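Local structure of AtFKBP42 (Arabidopsis thaliana, 2F4E) at residues 49-54 against 122-127; 75-80 against 150-155; 62-67 against 97-102; 126-131 against 146-151; 68-73 against 156-161. The protein probably catalyses cis-trans isomerisation of peptidyl-proline bonds, modulates vacuolar uptake of MRP-transporter substrates and regulates cell elongation and orientation. One frame throughout, in Å; residues are numbered along the deposited sequence.

Contact 1 of 5, residues 49-54 against 122-127; sequences EKVSKQ and ALVHVG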
# COMPACT_ATOMS: atom_id res chain seq x y z
N GLU A 49 3.46 -14.07 1.80
CA GLU A 49 2.42 -15.02 2.16
C GLU A 49 1.11 -14.24 2.29
O GLU A 49 0.07 -14.67 1.79
CB GLU A 49 2.78 -15.72 3.48
CG GLU A 49 2.06 -17.06 3.73
CD GLU A 49 2.38 -18.13 2.68
OE1 GLU A 49 3.58 -18.34 2.36
OE2 GLU A 49 1.42 -18.76 2.17
N LYS A 50 1.17 -13.07 2.94
CA LYS A 50 -0.00 -12.23 3.15
C LYS A 50 -0.04 -10.93 2.34
O LYS A 50 -0.69 -9.97 2.73
CB LYS A 50 -0.16 -11.89 4.64
CG LYS A 50 -0.35 -13.12 5.53
CD LYS A 50 -1.43 -14.04 4.97
CE LYS A 50 -1.85 -15.13 5.97
NZ LYS A 50 -2.92 -15.98 5.39
N VAL A 51 0.66 -10.92 1.20
CA VAL A 51 0.68 -9.74 0.35
C VAL A 51 0.70 -10.10 -1.13
O VAL A 51 1.47 -10.95 -1.56
CB VAL A 51 1.91 -8.85 0.63
CG1 VAL A 51 1.86 -7.59 -0.22
CG2 VAL A 51 1.98 -8.47 2.10
N SER A 52 -0.16 -9.45 -1.91
CA SER A 52 -0.23 -9.68 -3.35
C SER A 52 -0.54 -8.36 -4.06
O SER A 52 -1.05 -7.43 -3.43
CB SER A 52 -1.28 -10.74 -3.68
OG SER A 52 -2.57 -10.34 -3.23
N LYS A 53 -0.24 -8.28 -5.36
CA LYS A 53 -0.43 -7.02 -6.09
C LYS A 53 -0.92 -7.13 -7.54
O LYS A 53 -0.63 -8.09 -8.24
CB LYS A 53 0.88 -6.25 -6.11
CG LYS A 53 0.83 -4.93 -6.87
CD LYS A 53 2.19 -4.24 -6.94
CE LYS A 53 3.16 -5.00 -7.81
NZ LYS A 53 4.46 -4.32 -7.89
N GLN A 54 -1.64 -6.10 -7.97
CA GLN A 54 -2.16 -5.97 -9.33
C GLN A 54 -1.74 -4.58 -9.79
O GLN A 54 -2.10 -3.59 -9.17
CB GLN A 54 -3.68 -6.02 -9.34
CG GLN A 54 -4.33 -7.31 -8.92
CD GLN A 54 -5.84 -7.26 -9.11
OE1 GLN A 54 -6.53 -6.48 -8.45
NE2 GLN A 54 -6.35 -8.07 -10.02
N ALA A 122 -0.85 0.82 -8.27
CA ALA A 122 -1.31 -0.55 -8.14
C ALA A 122 -2.21 -0.81 -6.96
O ALA A 122 -2.36 0.03 -6.07
CB ALA A 122 -0.12 -1.48 -8.05
N LEU A 123 -2.83 -1.98 -6.97
CA LEU A 123 -3.71 -2.41 -5.89
C LEU A 123 -2.89 -3.35 -5.03
O LEU A 123 -2.17 -4.20 -5.55
CB LEU A 123 -4.92 -3.15 -6.44
CG LEU A 123 -5.92 -2.38 -7.29
CD1 LEU A 123 -7.10 -3.31 -7.64
CD2 LEU A 123 -6.42 -1.14 -6.53
N VAL A 124 -2.96 -3.18 -3.72
CA VAL A 124 -2.21 -4.05 -2.83
C VAL A 124 -3.14 -4.70 -1.82
O VAL A 124 -3.81 -4.03 -1.03
CB VAL A 124 -1.09 -3.27 -2.08
CG1 VAL A 124 -0.21 -4.24 -1.33
CG2 VAL A 124 -0.26 -2.45 -3.05
N HIS A 125 -3.17 -6.03 -1.89
CA HIS A 125 -3.99 -6.84 -1.02
C HIS A 125 -3.15 -7.28 0.15
O HIS A 125 -2.17 -8.00 -0.01
CB HIS A 125 -4.51 -8.04 -1.81
CG HIS A 125 -5.28 -7.65 -3.02
ND1 HIS A 125 -6.62 -7.30 -2.98
CD2 HIS A 125 -4.90 -7.51 -4.31
CE1 HIS A 125 -7.02 -6.96 -4.18
NE2 HIS A 125 -6.00 -7.08 -5.02
N VAL A 126 -3.55 -6.83 1.33
CA VAL A 126 -2.80 -7.12 2.54
C VAL A 126 -3.56 -7.87 3.62
O VAL A 126 -4.63 -7.44 4.07
CB VAL A 126 -2.28 -5.81 3.15
CG1 VAL A 126 -1.45 -6.10 4.38
CG2 VAL A 126 -1.49 -5.04 2.10
N GLY A 127 -3.00 -8.99 4.05
CA GLY A 127 -3.63 -9.76 5.09
C GLY A 127 -3.59 -8.93 6.35
O GLY A 127 -2.63 -8.18 6.57
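Ser52 and Gln54 pair with His125 and Leu123 through two pairs of backbone hydrogen bonds, and Gly127 N adds a fifth, nearly straight bond to Lys50 O (2.8 Å, 172° at the hydrogen). CA-H...O contacts fill in between them, as from Val51 CA to His125 O (3.4 Å). The strands run antiparallel, 161° between their axes; 51-54 is joined to 122-126, which has 149-158 on its other flank, within the curved antiparallel sheet of the FKBP fold. Apolar contact lies on the Val51, Lys53 and Val124 face: Val51 CG1 meets Val124 CG1 at 4.1 Å, while Lys53 CD rests on Ala122 CB at 3.8 Å before NZ leaves for Ser115. Ser52, Gln54 and His125 share the other face with Leu123. Ser52 OG comes obliquely to the imidazole, nearest to His125 CB at 3.3 Å. Gln54 OE1 lies at the ring edge, in plane, 3.5 Å from His125 NE2, its amide turned 55° from the imidazole. Gln54 NE2 is hydrogen-bonded to the carbonyl oxygens of Val40 and Ser42. His125 ND1 faces Lys79 NZ, at a modelled distance too short to trust in detail. An alanine at His125 is likely to leave Gln54 OE1 without the ring edge and Lys79 NZ without ND1, though Ser52 OG would still meet CB.

Contact 2 of 5, residues 75-80 against 150-155; sequences RAWTKN and LYEVEV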
# COMPACT_ATOMS: atom_id res chain seq x y z
N ARG A 75 -5.09 5.08 -1.05
CA ARG A 75 -6.41 4.97 -0.45
C ARG A 75 -6.43 3.60 0.19
O ARG A 75 -5.78 2.68 -0.29
CB ARG A 75 -7.52 5.05 -1.50
CG ARG A 75 -7.63 6.39 -2.20
CD ARG A 75 -8.87 6.44 -3.07
NE ARG A 75 -8.99 7.71 -3.77
CZ ARG A 75 -8.43 7.99 -4.94
NH1 ARG A 75 -7.71 7.07 -5.58
NH2 ARG A 75 -8.56 9.20 -5.45
N ALA A 76 -7.17 3.47 1.29
CA ALA A 76 -7.24 2.20 1.96
C ALA A 76 -8.68 1.83 2.24
O ALA A 76 -9.48 2.68 2.67
CB ALA A 76 -6.44 2.24 3.25
N TRP A 77 -9.01 0.58 2.00
CA TRP A 77 -10.37 0.08 2.20
C TRP A 77 -10.31 -1.24 2.95
O TRP A 77 -9.43 -2.08 2.68
CB TRP A 77 -11.03 -0.21 0.84
CG TRP A 77 -11.42 0.95 0.00
CD1 TRP A 77 -12.58 1.67 0.10
CD2 TRP A 77 -10.70 1.49 -1.10
NE1 TRP A 77 -12.62 2.62 -0.87
CE2 TRP A 77 -11.48 2.54 -1.62
CE3 TRP A 77 -9.47 1.20 -1.70
CZ2 TRP A 77 -11.07 3.30 -2.71
CZ3 TRP A 77 -9.06 1.95 -2.78
CH2 TRP A 77 -9.86 2.99 -3.28
N THR A 78 -11.23 -1.44 3.89
CA THR A 78 -11.31 -2.70 4.61
C THR A 78 -12.00 -3.59 3.58
O THR A 78 -12.98 -3.19 2.96
CB THR A 78 -12.21 -2.61 5.85
OG1 THR A 78 -13.41 -1.89 5.53
CG2 THR A 78 -11.48 -1.91 6.98
N LYS A 79 -11.47 -4.79 3.39
CA LYS A 79 -12.02 -5.73 2.42
C LYS A 79 -13.45 -6.17 2.66
O LYS A 79 -14.21 -6.29 1.72
CB LYS A 79 -11.14 -6.97 2.34
CG LYS A 79 -9.82 -6.77 1.65
CD LYS A 79 -9.93 -7.10 0.17
CE LYS A 79 -8.56 -7.35 -0.43
NZ LYS A 79 -8.68 -8.07 -1.73
N ASN A 80 -13.83 -6.39 3.91
CA ASN A 80 -15.17 -6.89 4.12
C ASN A 80 -16.37 -5.96 4.28
O ASN A 80 -17.49 -6.43 4.54
CB ASN A 80 -15.17 -7.95 5.22
CG ASN A 80 -14.83 -9.33 4.68
OD1 ASN A 80 -13.66 -9.68 4.51
ND2 ASN A 80 -15.86 -10.11 4.37
N LEU A 150 -7.29 -3.43 1.44
CA LEU A 150 -7.01 -3.18 0.04
C LEU A 150 -6.38 -1.80 -0.02
O LEU A 150 -6.81 -0.88 0.68
CB LEU A 150 -8.28 -3.18 -0.80
CG LEU A 150 -8.03 -2.81 -2.27
CD1 LEU A 150 -7.31 -3.95 -2.93
CD2 LEU A 150 -9.32 -2.53 -3.00
N TYR A 151 -5.35 -1.67 -0.84
CA TYR A 151 -4.69 -0.39 -1.01
C TYR A 151 -4.57 -0.06 -2.49
O TYR A 151 -4.35 -0.94 -3.32
CB TYR A 151 -3.28 -0.40 -0.43
CG TYR A 151 -3.17 -0.54 1.06
CD1 TYR A 151 -3.40 0.53 1.91
CD2 TYR A 151 -2.74 -1.74 1.61
CE1 TYR A 151 -3.20 0.40 3.29
CE2 TYR A 151 -2.53 -1.88 2.97
CZ TYR A 151 -2.76 -0.82 3.80
OH TYR A 151 -2.53 -1.00 5.13
N GLU A 152 -4.75 1.21 -2.80
CA GLU A 152 -4.60 1.68 -4.16
C GLU A 152 -3.48 2.67 -3.94
O GLU A 152 -3.70 3.78 -3.44
CB GLU A 152 -5.86 2.40 -4.64
CG GLU A 152 -5.77 2.84 -6.09
CD GLU A 152 -6.83 3.87 -6.49
OE1 GLU A 152 -7.74 4.17 -5.71
OE2 GLU A 152 -6.74 4.37 -7.63
N VAL A 153 -2.26 2.25 -4.27
CA VAL A 153 -1.11 3.11 -4.06
C VAL A 153 -0.35 3.57 -5.30
O VAL A 153 -0.14 2.82 -6.25
CB VAL A 153 -0.11 2.45 -3.09
CG1 VAL A 153 0.23 1.05 -3.57
CG2 VAL A 153 1.15 3.28 -2.99
N GLU A 154 0.05 4.84 -5.28
CA GLU A 154 0.82 5.40 -6.37
C GLU A 154 2.08 6.03 -5.78
O GLU A 154 2.00 6.96 -4.98
CB GLU A 154 0.03 6.45 -7.15
CG GLU A 154 0.87 7.08 -8.24
CD GLU A 154 0.10 8.00 -9.15
OE1 GLU A 154 -1.15 8.01 -9.09
OE2 GLU A 154 0.76 8.73 -9.92
N VAL A 155 3.22 5.50 -6.19
CA VAL A 155 4.51 5.98 -5.71
C VAL A 155 4.96 7.24 -6.45
O VAL A 155 5.16 7.22 -7.66
CB VAL A 155 5.60 4.89 -5.87
CG1 VAL A 155 6.89 5.37 -5.25
CG2 VAL A 155 5.15 3.60 -5.22
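The indole of Trp77, the guanidinium of Arg75 and the phenol of Tyr151 are all met at their edges. Glu152 CB lies in plane at the Trp77 rim, near CZ3, and Glu152 OE1 stands 3.4 Å from Trp77 CH2, with carboxylate and ring only 16° apart. Leu150 CD2 reaches the same indole obliquely, 4.0 Å from CE3. At the guanidinium edge, Arg75 NH1 makes a salt bridge to Glu152 OE1 (2.9 Å), approaching from above the carboxylate plane. The two chains lie side by side and point the same way; Glu152 CG, anti to its backbone N (chi1 -177°), and the extended chain beyond it carry the carboxylate along Arg75. Arg75 NE turns to Asp87 in a second salt bridge, so one guanidinium is held by two acids. Underneath, strands 69-78 and 149-158, the long antiparallel neighbours of the FKBP sheet, are laced by backbone bonds at Arg75-Glu152 and Trp77-Leu150, Leu150 N to Trp77 O measuring 2.8 Å. Ala76 and Tyr151 form the non-hydrogen-bonded pair between them and point to the other face. There Ala76 CB comes obliquely to the phenol ring, 3.7 Å from Tyr151 CE1, while Arg75 O lies at the ring edge, 3.9 Å from Tyr151 CD1.

Contact 3 of 5, residues 62-67 against 97-102; sequences SKPSKY and LVLGKE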
# COMPACT_ATOMS: atom_id res chain seq x y z
N SER A 62 14.16 1.82 -11.57
CA SER A 62 14.32 0.58 -10.82
C SER A 62 13.49 0.60 -9.55
O SER A 62 12.97 1.64 -9.14
CB SER A 62 15.79 0.36 -10.47
OG SER A 62 16.58 0.27 -11.64
N LYS A 63 13.34 -0.58 -8.95
CA LYS A 63 12.61 -0.72 -7.71
C LYS A 63 13.49 -0.05 -6.67
O LYS A 63 14.70 0.08 -6.88
CB LYS A 63 12.41 -2.20 -7.38
CG LYS A 63 11.25 -2.83 -8.14
CD LYS A 63 11.45 -4.31 -8.40
CE LYS A 63 11.42 -5.14 -7.13
NZ LYS A 63 11.49 -6.62 -7.46
N PRO A 64 12.91 0.37 -5.54
CA PRO A 64 13.70 1.03 -4.50
C PRO A 64 14.55 0.03 -3.74
O PRO A 64 14.28 -1.17 -3.77
CB PRO A 64 12.65 1.65 -3.61
CG PRO A 64 11.56 0.60 -3.66
CD PRO A 64 11.50 0.27 -5.14
N SER A 65 15.58 0.53 -3.07
CA SER A 65 16.43 -0.33 -2.29
C SER A 65 15.86 -0.35 -0.88
O SER A 65 14.98 0.45 -0.55
CB SER A 65 17.86 0.20 -2.28
OG SER A 65 17.90 1.58 -1.94
N LYS A 66 16.35 -1.27 -0.05
CA LYS A 66 15.89 -1.34 1.32
C LYS A 66 16.29 -0.04 2.00
O LYS A 66 17.32 0.55 1.66
CB LYS A 66 16.54 -2.52 2.06
CG LYS A 66 16.43 -3.85 1.34
CD LYS A 66 16.72 -5.03 2.27
CE LYS A 66 18.18 -5.05 2.75
NZ LYS A 66 18.45 -6.31 3.51
N TYR A 67 15.47 0.41 2.94
CA TYR A 67 15.78 1.63 3.68
C TYR A 67 15.57 2.92 2.87
O TYR A 67 15.86 4.02 3.34
CB TYR A 67 17.22 1.57 4.20
CG TYR A 67 17.56 0.25 4.90
CD1 TYR A 67 16.56 -0.51 5.52
CD2 TYR A 67 18.88 -0.22 4.96
CE1 TYR A 67 16.85 -1.70 6.19
CE2 TYR A 67 19.19 -1.42 5.63
CZ TYR A 67 18.17 -2.15 6.24
OH TYR A 67 18.43 -3.33 6.90
N LEU A 97 7.25 7.34 3.43
CA LEU A 97 7.41 6.03 4.03
C LEU A 97 8.85 5.56 3.91
O LEU A 97 9.36 5.38 2.80
CB LEU A 97 6.49 5.04 3.30
CG LEU A 97 6.50 3.58 3.77
CD1 LEU A 97 5.77 3.46 5.10
CD2 LEU A 97 5.82 2.72 2.74
N VAL A 98 9.52 5.38 5.04
CA VAL A 98 10.90 4.92 5.02
C VAL A 98 10.91 3.41 5.18
O VAL A 98 10.64 2.88 6.26
CB VAL A 98 11.75 5.58 6.14
CG1 VAL A 98 13.17 5.05 6.11
CG2 VAL A 98 11.77 7.09 5.97
N LEU A 99 11.19 2.71 4.09
CA LEU A 99 11.24 1.26 4.09
C LEU A 99 12.18 0.74 5.17
O LEU A 99 13.34 1.16 5.24
CB LEU A 99 11.69 0.77 2.72
CG LEU A 99 10.66 1.06 1.64
CD1 LEU A 99 11.28 0.95 0.24
CD2 LEU A 99 9.51 0.10 1.80
N GLY A 100 11.68 -0.16 6.01
CA GLY A 100 12.49 -0.71 7.08
C GLY A 100 12.21 -0.01 8.40
O GLY A 100 12.59 -0.49 9.46
N LYS A 101 11.54 1.14 8.34
CA LYS A 101 11.21 1.87 9.55
C LYS A 101 9.74 2.28 9.57
O LYS A 101 9.34 3.14 10.37
CB LYS A 101 12.11 3.09 9.70
CG LYS A 101 13.59 2.73 9.92
CD LYS A 101 14.44 3.91 10.40
CE LYS A 101 15.86 3.46 10.79
NZ LYS A 101 15.88 2.48 11.94
N GLU A 102 8.94 1.65 8.72
CA GLU A 102 7.52 1.97 8.65
C GLU A 102 6.79 1.51 9.90
O GLU A 102 7.24 0.61 10.60
CB GLU A 102 6.86 1.30 7.43
CG GLU A 102 6.48 -0.19 7.63
CD GLU A 102 7.60 -1.17 7.26
OE1 GLU A 102 8.58 -0.74 6.60
OE2 GLU A 102 7.50 -2.37 7.64
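Leu99 and Tyr67 meet where the loop before strand 69-78 passes the type II beta turn Val98-Lys101 that ends strand 95-98, at one margin of the FKBP domain. Leu99 points at the loop. Its CG lies anti to the carbonyl carbon (chi1 -67°), and CD1 touches both Pro64 CG (3.9 Å) and Ser65 O (3.8 Å); the leucine chain and the proline ring cross at about a right angle. Leu99 also packs on Cys70 and on Ala110 of helix 107-113, which ties the loop to the apolar core. Tyr67 is turned the other way. At a positive phi of 74° its side chain leads off the turn while CA stays close, 2.9 Å from Leu99 O in a short CA-H...O contact. The same carbonyl oxygen lies in plane at the edge of the phenol ring, 3.6 Å from Tyr67 CD1, and Lys66 CB stands over one face, toward its rim. Gly100 CA sits at that edge too. A side chain on Gly100 would run into Tyr67 CD1 and also jam against the preceding carbonyl, so a CB here would collide on both counts. Within the turn, Lys101 N bonds back to Val98 O at 2.9 Å; just after it, Glu102 OE1 accepts from Gly100 N at 3.2 Å, this carboxylate oxygen being met nearly along its C-O bond.

Contact 4 of 5, residues 126-131 against 146-151; sequences VGWELA and MADLLY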
# COMPACT_ATOMS: atom_id res chain seq x y z
N VAL A 126 -3.55 -6.83 1.33
CA VAL A 126 -2.80 -7.12 2.54
C VAL A 126 -3.56 -7.87 3.62
O VAL A 126 -4.63 -7.44 4.07
CB VAL A 126 -2.28 -5.81 3.15
CG1 VAL A 126 -1.45 -6.10 4.38
CG2 VAL A 126 -1.49 -5.04 2.10
N GLY A 127 -3.00 -8.99 4.05
CA GLY A 127 -3.63 -9.76 5.09
C GLY A 127 -3.59 -8.93 6.35
O GLY A 127 -2.63 -8.18 6.57
N TRP A 128 -4.61 -9.06 7.19
CA TRP A 128 -4.65 -8.31 8.43
C TRP A 128 -3.40 -8.49 9.28
O TRP A 128 -3.01 -7.57 10.00
CB TRP A 128 -5.90 -8.66 9.24
CG TRP A 128 -6.08 -10.10 9.54
CD1 TRP A 128 -6.84 -10.99 8.84
CD2 TRP A 128 -5.49 -10.83 10.62
NE1 TRP A 128 -6.76 -12.23 9.41
CE2 TRP A 128 -5.94 -12.17 10.51
CE3 TRP A 128 -4.63 -10.49 11.68
CZ2 TRP A 128 -5.55 -13.17 11.42
CZ3 TRP A 128 -4.25 -11.49 12.58
CH2 TRP A 128 -4.71 -12.81 12.44
N GLU A 129 -2.76 -9.65 9.20
CA GLU A 129 -1.55 -9.90 9.98
C GLU A 129 -0.53 -8.79 9.77
O GLU A 129 0.16 -8.37 10.69
CB GLU A 129 -0.92 -11.25 9.61
CG GLU A 129 -1.76 -12.48 9.99
CD GLU A 129 -2.70 -12.93 8.88
OE1 GLU A 129 -3.22 -12.05 8.15
OE2 GLU A 129 -2.92 -14.15 8.73
N LEU A 130 -0.45 -8.30 8.54
CA LEU A 130 0.50 -7.24 8.22
C LEU A 130 -0.13 -5.85 8.28
O LEU A 130 0.47 -4.86 7.86
CB LEU A 130 1.11 -7.52 6.84
CG LEU A 130 1.78 -8.90 6.72
CD1 LEU A 130 2.28 -9.12 5.32
CD2 LEU A 130 2.93 -9.01 7.70
N ALA A 131 -1.34 -5.76 8.83
CA ALA A 131 -2.06 -4.49 8.94
C ALA A 131 -2.36 -4.11 10.39
O ALA A 131 -1.45 -3.88 11.17
CB ALA A 131 -3.35 -4.58 8.15
N MET A 146 -8.80 -8.46 12.70
CA MET A 146 -8.46 -9.35 11.60
C MET A 146 -9.14 -8.92 10.30
O MET A 146 -9.75 -9.72 9.60
CB MET A 146 -8.86 -10.79 11.96
CG MET A 146 -8.31 -11.25 13.32
SD MET A 146 -8.80 -12.92 13.86
CE MET A 146 -10.61 -12.78 13.76
N ALA A 147 -9.03 -7.63 9.99
CA ALA A 147 -9.64 -7.11 8.77
C ALA A 147 -8.66 -6.99 7.61
O ALA A 147 -7.76 -6.14 7.63
CB ALA A 147 -10.29 -5.76 9.05
N ASP A 148 -8.82 -7.83 6.59
CA ASP A 148 -7.94 -7.76 5.43
C ASP A 148 -8.17 -6.41 4.78
O ASP A 148 -9.28 -5.88 4.82
CB ASP A 148 -8.25 -8.88 4.43
CG ASP A 148 -7.66 -10.21 4.86
OD1 ASP A 148 -6.63 -10.19 5.57
OD2 ASP A 148 -8.21 -11.27 4.50
N LEU A 149 -7.13 -5.86 4.17
CA LEU A 149 -7.23 -4.56 3.55
C LEU A 149 -6.88 -4.53 2.07
O LEU A 149 -6.26 -5.45 1.53
CB LEU A 149 -6.31 -3.59 4.28
CG LEU A 149 -6.43 -3.46 5.79
CD1 LEU A 149 -5.46 -2.40 6.26
CD2 LEU A 149 -7.85 -3.09 6.18
N LEU A 150 -7.29 -3.43 1.44
CA LEU A 150 -7.01 -3.18 0.04
C LEU A 150 -6.38 -1.80 -0.02
O LEU A 150 -6.81 -0.88 0.68
CB LEU A 150 -8.28 -3.18 -0.80
CG LEU A 150 -8.03 -2.81 -2.27
CD1 LEU A 150 -7.31 -3.95 -2.93
CD2 LEU A 150 -9.32 -2.53 -3.00
N TYR A 151 -5.35 -1.67 -0.84
CA TYR A 151 -4.69 -0.39 -1.01
C TYR A 151 -4.57 -0.06 -2.49
O TYR A 151 -4.35 -0.94 -3.32
CB TYR A 151 -3.28 -0.40 -0.43
CG TYR A 151 -3.17 -0.54 1.06
CD1 TYR A 151 -3.40 0.53 1.91
CD2 TYR A 151 -2.74 -1.74 1.61
CE1 TYR A 151 -3.20 0.40 3.29
CE2 TYR A 151 -2.53 -1.88 2.97
CZ TYR A 151 -2.76 -0.82 3.80
OH TYR A 151 -2.53 -1.00 5.13
O HOH W 1 -0.17 -2.54 5.72
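A Met-aromatic contact, Met146 on Trp128, closes the base of the long loop joining strands 121-126 and 149-158. Met146 CB sits over one face of the indole, 3.5 Å from the five-membered ring centroid and only 6° off its normal, a CH-pi contact; SD is oblique to the six-membered ring, 4.5 Å from its centroid. Both chains lie side by side and point the same way. Glu129 OE1 covers the opposite face, so the indole is sandwiched. Trp128 CG lies between the backbone N and the carbonyl carbon (chi1 55°), which lays the ring back across the Met146 backbone, 3.2 Å from CG to Met146 CA. Trp128 N donates to Asp148 OD1 at 2.8 Å, with 144° at the hydrogen, and the same oxygen lies 3.1 Å from Gly127 CA. Replacing Trp128 with an alanine would probably open a gap over Met146 and leave its chain free to turn. Deeper in, Val126 and Leu149 form a hydrogen-bonded antiparallel pair with both backbone bonds near 3.0 Å. Val126 CG2 touches the Tyr151 ring edge, in plane, 3.4 Å from CE2, and Ala131 CB packs on Leu149 CD1. A water bridges Tyr151 OH and Leu130 O. Asp148 OD1 is taken up by Trp128 N; Glu129 OE1, 4.7 Å from Asp148 OD1, would be expected to repel it mildly, an effect the long, weak ion pair of Glu129 with Lys50 may ease.

Contact 5 of 5, residues 68-73 against 156-161; sequences STCFLH and IGFDET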
# COMPACT_ATOMS: atom_id res chain seq x y z
N SER A 68 15.07 2.78 1.65
CA SER A 68 14.79 3.93 0.79
C SER A 68 13.61 4.78 1.28
O SER A 68 12.68 4.29 1.91
CB SER A 68 14.49 3.44 -0.63
OG SER A 68 14.12 4.51 -1.48
N THR A 69 13.67 6.08 1.00
CA THR A 69 12.59 6.98 1.37
C THR A 69 11.61 7.02 0.19
O THR A 69 11.99 7.28 -0.96
CB THR A 69 13.11 8.40 1.65
OG1 THR A 69 13.91 8.38 2.84
CG2 THR A 69 11.96 9.37 1.84
N CYS A 70 10.35 6.77 0.49
CA CYS A 70 9.33 6.76 -0.54
C CYS A 70 8.23 7.79 -0.29
O CYS A 70 7.74 7.95 0.82
CB CYS A 70 8.70 5.37 -0.63
SG CYS A 70 9.89 4.00 -0.46
N PHE A 71 7.86 8.49 -1.35
CA PHE A 71 6.79 9.47 -1.29
C PHE A 71 5.65 8.86 -2.08
O PHE A 71 5.85 8.45 -3.23
CB PHE A 71 7.26 10.79 -1.88
CG PHE A 71 8.20 11.52 -0.98
CD1 PHE A 71 7.73 12.20 0.14
CD2 PHE A 71 9.57 11.47 -1.21
CE1 PHE A 71 8.61 12.82 1.03
CE2 PHE A 71 10.46 12.08 -0.32
CZ PHE A 71 9.98 12.75 0.79
N LEU A 72 4.48 8.78 -1.47
CA LEU A 72 3.35 8.16 -2.14
C LEU A 72 1.96 8.62 -1.72
O LEU A 72 1.75 9.17 -0.64
CB LEU A 72 3.45 6.64 -1.97
CG LEU A 72 3.23 6.14 -0.54
CD1 LEU A 72 1.89 5.47 -0.43
CD2 LEU A 72 4.32 5.18 -0.15
N HIS A 73 1.01 8.38 -2.62
CA HIS A 73 -0.40 8.68 -2.39
C HIS A 73 -1.08 7.32 -2.28
O HIS A 73 -0.61 6.34 -2.86
CB HIS A 73 -1.00 9.41 -3.59
CG HIS A 73 -0.91 10.90 -3.51
ND1 HIS A 73 -1.33 11.61 -2.39
CD2 HIS A 73 -0.52 11.83 -4.40
CE1 HIS A 73 -1.20 12.89 -2.62
NE2 HIS A 73 -0.71 13.06 -3.84
N ILE A 156 5.09 8.33 -5.71
CA ILE A 156 5.55 9.58 -6.29
C ILE A 156 7.04 9.42 -6.62
O ILE A 156 7.55 10.08 -7.53
CB ILE A 156 5.34 10.75 -5.29
CG1 ILE A 156 3.86 10.91 -4.99
CG2 ILE A 156 5.92 12.04 -5.85
CD1 ILE A 156 3.53 12.06 -4.11
N GLY A 157 7.71 8.55 -5.88
CA GLY A 157 9.13 8.32 -6.12
C GLY A 157 9.90 8.04 -4.86
O GLY A 157 9.39 8.28 -3.77
N PHE A 158 11.11 7.50 -5.01
CA PHE A 158 11.99 7.20 -3.89
C PHE A 158 13.36 7.87 -4.04
O PHE A 158 13.77 8.24 -5.15
CB PHE A 158 12.20 5.69 -3.70
CG PHE A 158 11.49 4.83 -4.68
CD1 PHE A 158 11.98 4.70 -5.97
CD2 PHE A 158 10.35 4.10 -4.31
CE1 PHE A 158 11.36 3.85 -6.88
CE2 PHE A 158 9.71 3.24 -5.21
CZ PHE A 158 10.23 3.12 -6.51
N ASP A 159 14.09 8.01 -2.94
CA ASP A 159 15.37 8.68 -3.00
C ASP A 159 16.57 7.78 -3.29
O ASP A 159 17.62 8.25 -3.71
CB ASP A 159 15.61 9.48 -1.71
CG ASP A 159 15.95 8.61 -0.51
OD1 ASP A 159 15.66 7.40 -0.54
OD2 ASP A 159 16.50 9.16 0.47
N GLU A 160 16.41 6.47 -3.08
CA GLU A 160 17.50 5.53 -3.31
C GLU A 160 17.01 4.30 -4.08
O GLU A 160 16.17 3.54 -3.59
CB GLU A 160 18.11 5.11 -1.97
CG GLU A 160 19.44 4.37 -2.08
CD GLU A 160 19.79 3.60 -0.82
OE1 GLU A 160 19.91 4.22 0.27
OE2 GLU A 160 19.96 2.37 -0.91
N THR A 161 17.54 4.10 -5.28
CA THR A 161 17.11 2.96 -6.11
C THR A 161 18.23 1.95 -6.39
O THR A 161 19.41 2.30 -6.34
CB THR A 161 16.55 3.45 -7.46
OG1 THR A 161 16.33 2.32 -8.31
CG2 THR A 161 17.52 4.40 -8.14
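A classic beta bulge marks the pairing of the start of strand 69-78 with the end of 149-158: Ile156 and Gly157 both face Phe71. Phe71 O accepts from the two successive N-H groups, Ile156 N at 2.6 Å and Gly157 N at 3.2 Å, while Phe71 N returns a nearly straight bond to Gly157 O (2.9 Å, 170°). Gly157 adopts a positive phi of 146°, where a side chain would jam against the preceding carbonyl. Ile156 CB packs against Phe71 CB at 3.9 Å. Beyond the bulge, Cys70 SG meets the edge of the Phe158 ring, 5.2 Å from its centroid, a sulfur-aromatic contact; Phe158 also touches Pro64. At the strand ends side-chain acceptors and donors join the backbone bonds. Asp159 CG lies between its backbone N and carbonyl carbon (chi1 74°), bringing OD1 within 2.8 Å of Thr69 N, which meets it from above the carboxylate plane; Asp159 N donates to Thr69 O. Ser68 OG donates to Glu160 O at 3.1 Å, near Phe158 CB. The carboxylate of Asp159 thus stands in for a backbone carbonyl as acceptor for Thr69 N, prolonging the ladder of hydrogen bonds past the last regular pair.

In the fold
Strand 149-158 carries contacts 2, 4 and 5 in one curved antiparallel sheet, with contacts 4 and 5 about 22 Å apart, centre to centre, on opposite sides of the chain's centre. Contact 1 lies about 9 Å from contacts 2 and 4, centre to centre, and Val124 N bonds Tyr151 O to join their strands. Contact 4 shares Val126 and Gly127 with contact 1, and Leu150 and Tyr151 with contact 2. Contacts 3 and 5, centres about 8 Å apart, are joined by the backbone bond from Leu97 N to Cys70 O. Tyr151 packs on helix 107-113; in FKBPs the proline-binding pocket lies between sheet and helix, so Tyr151 probably borders it.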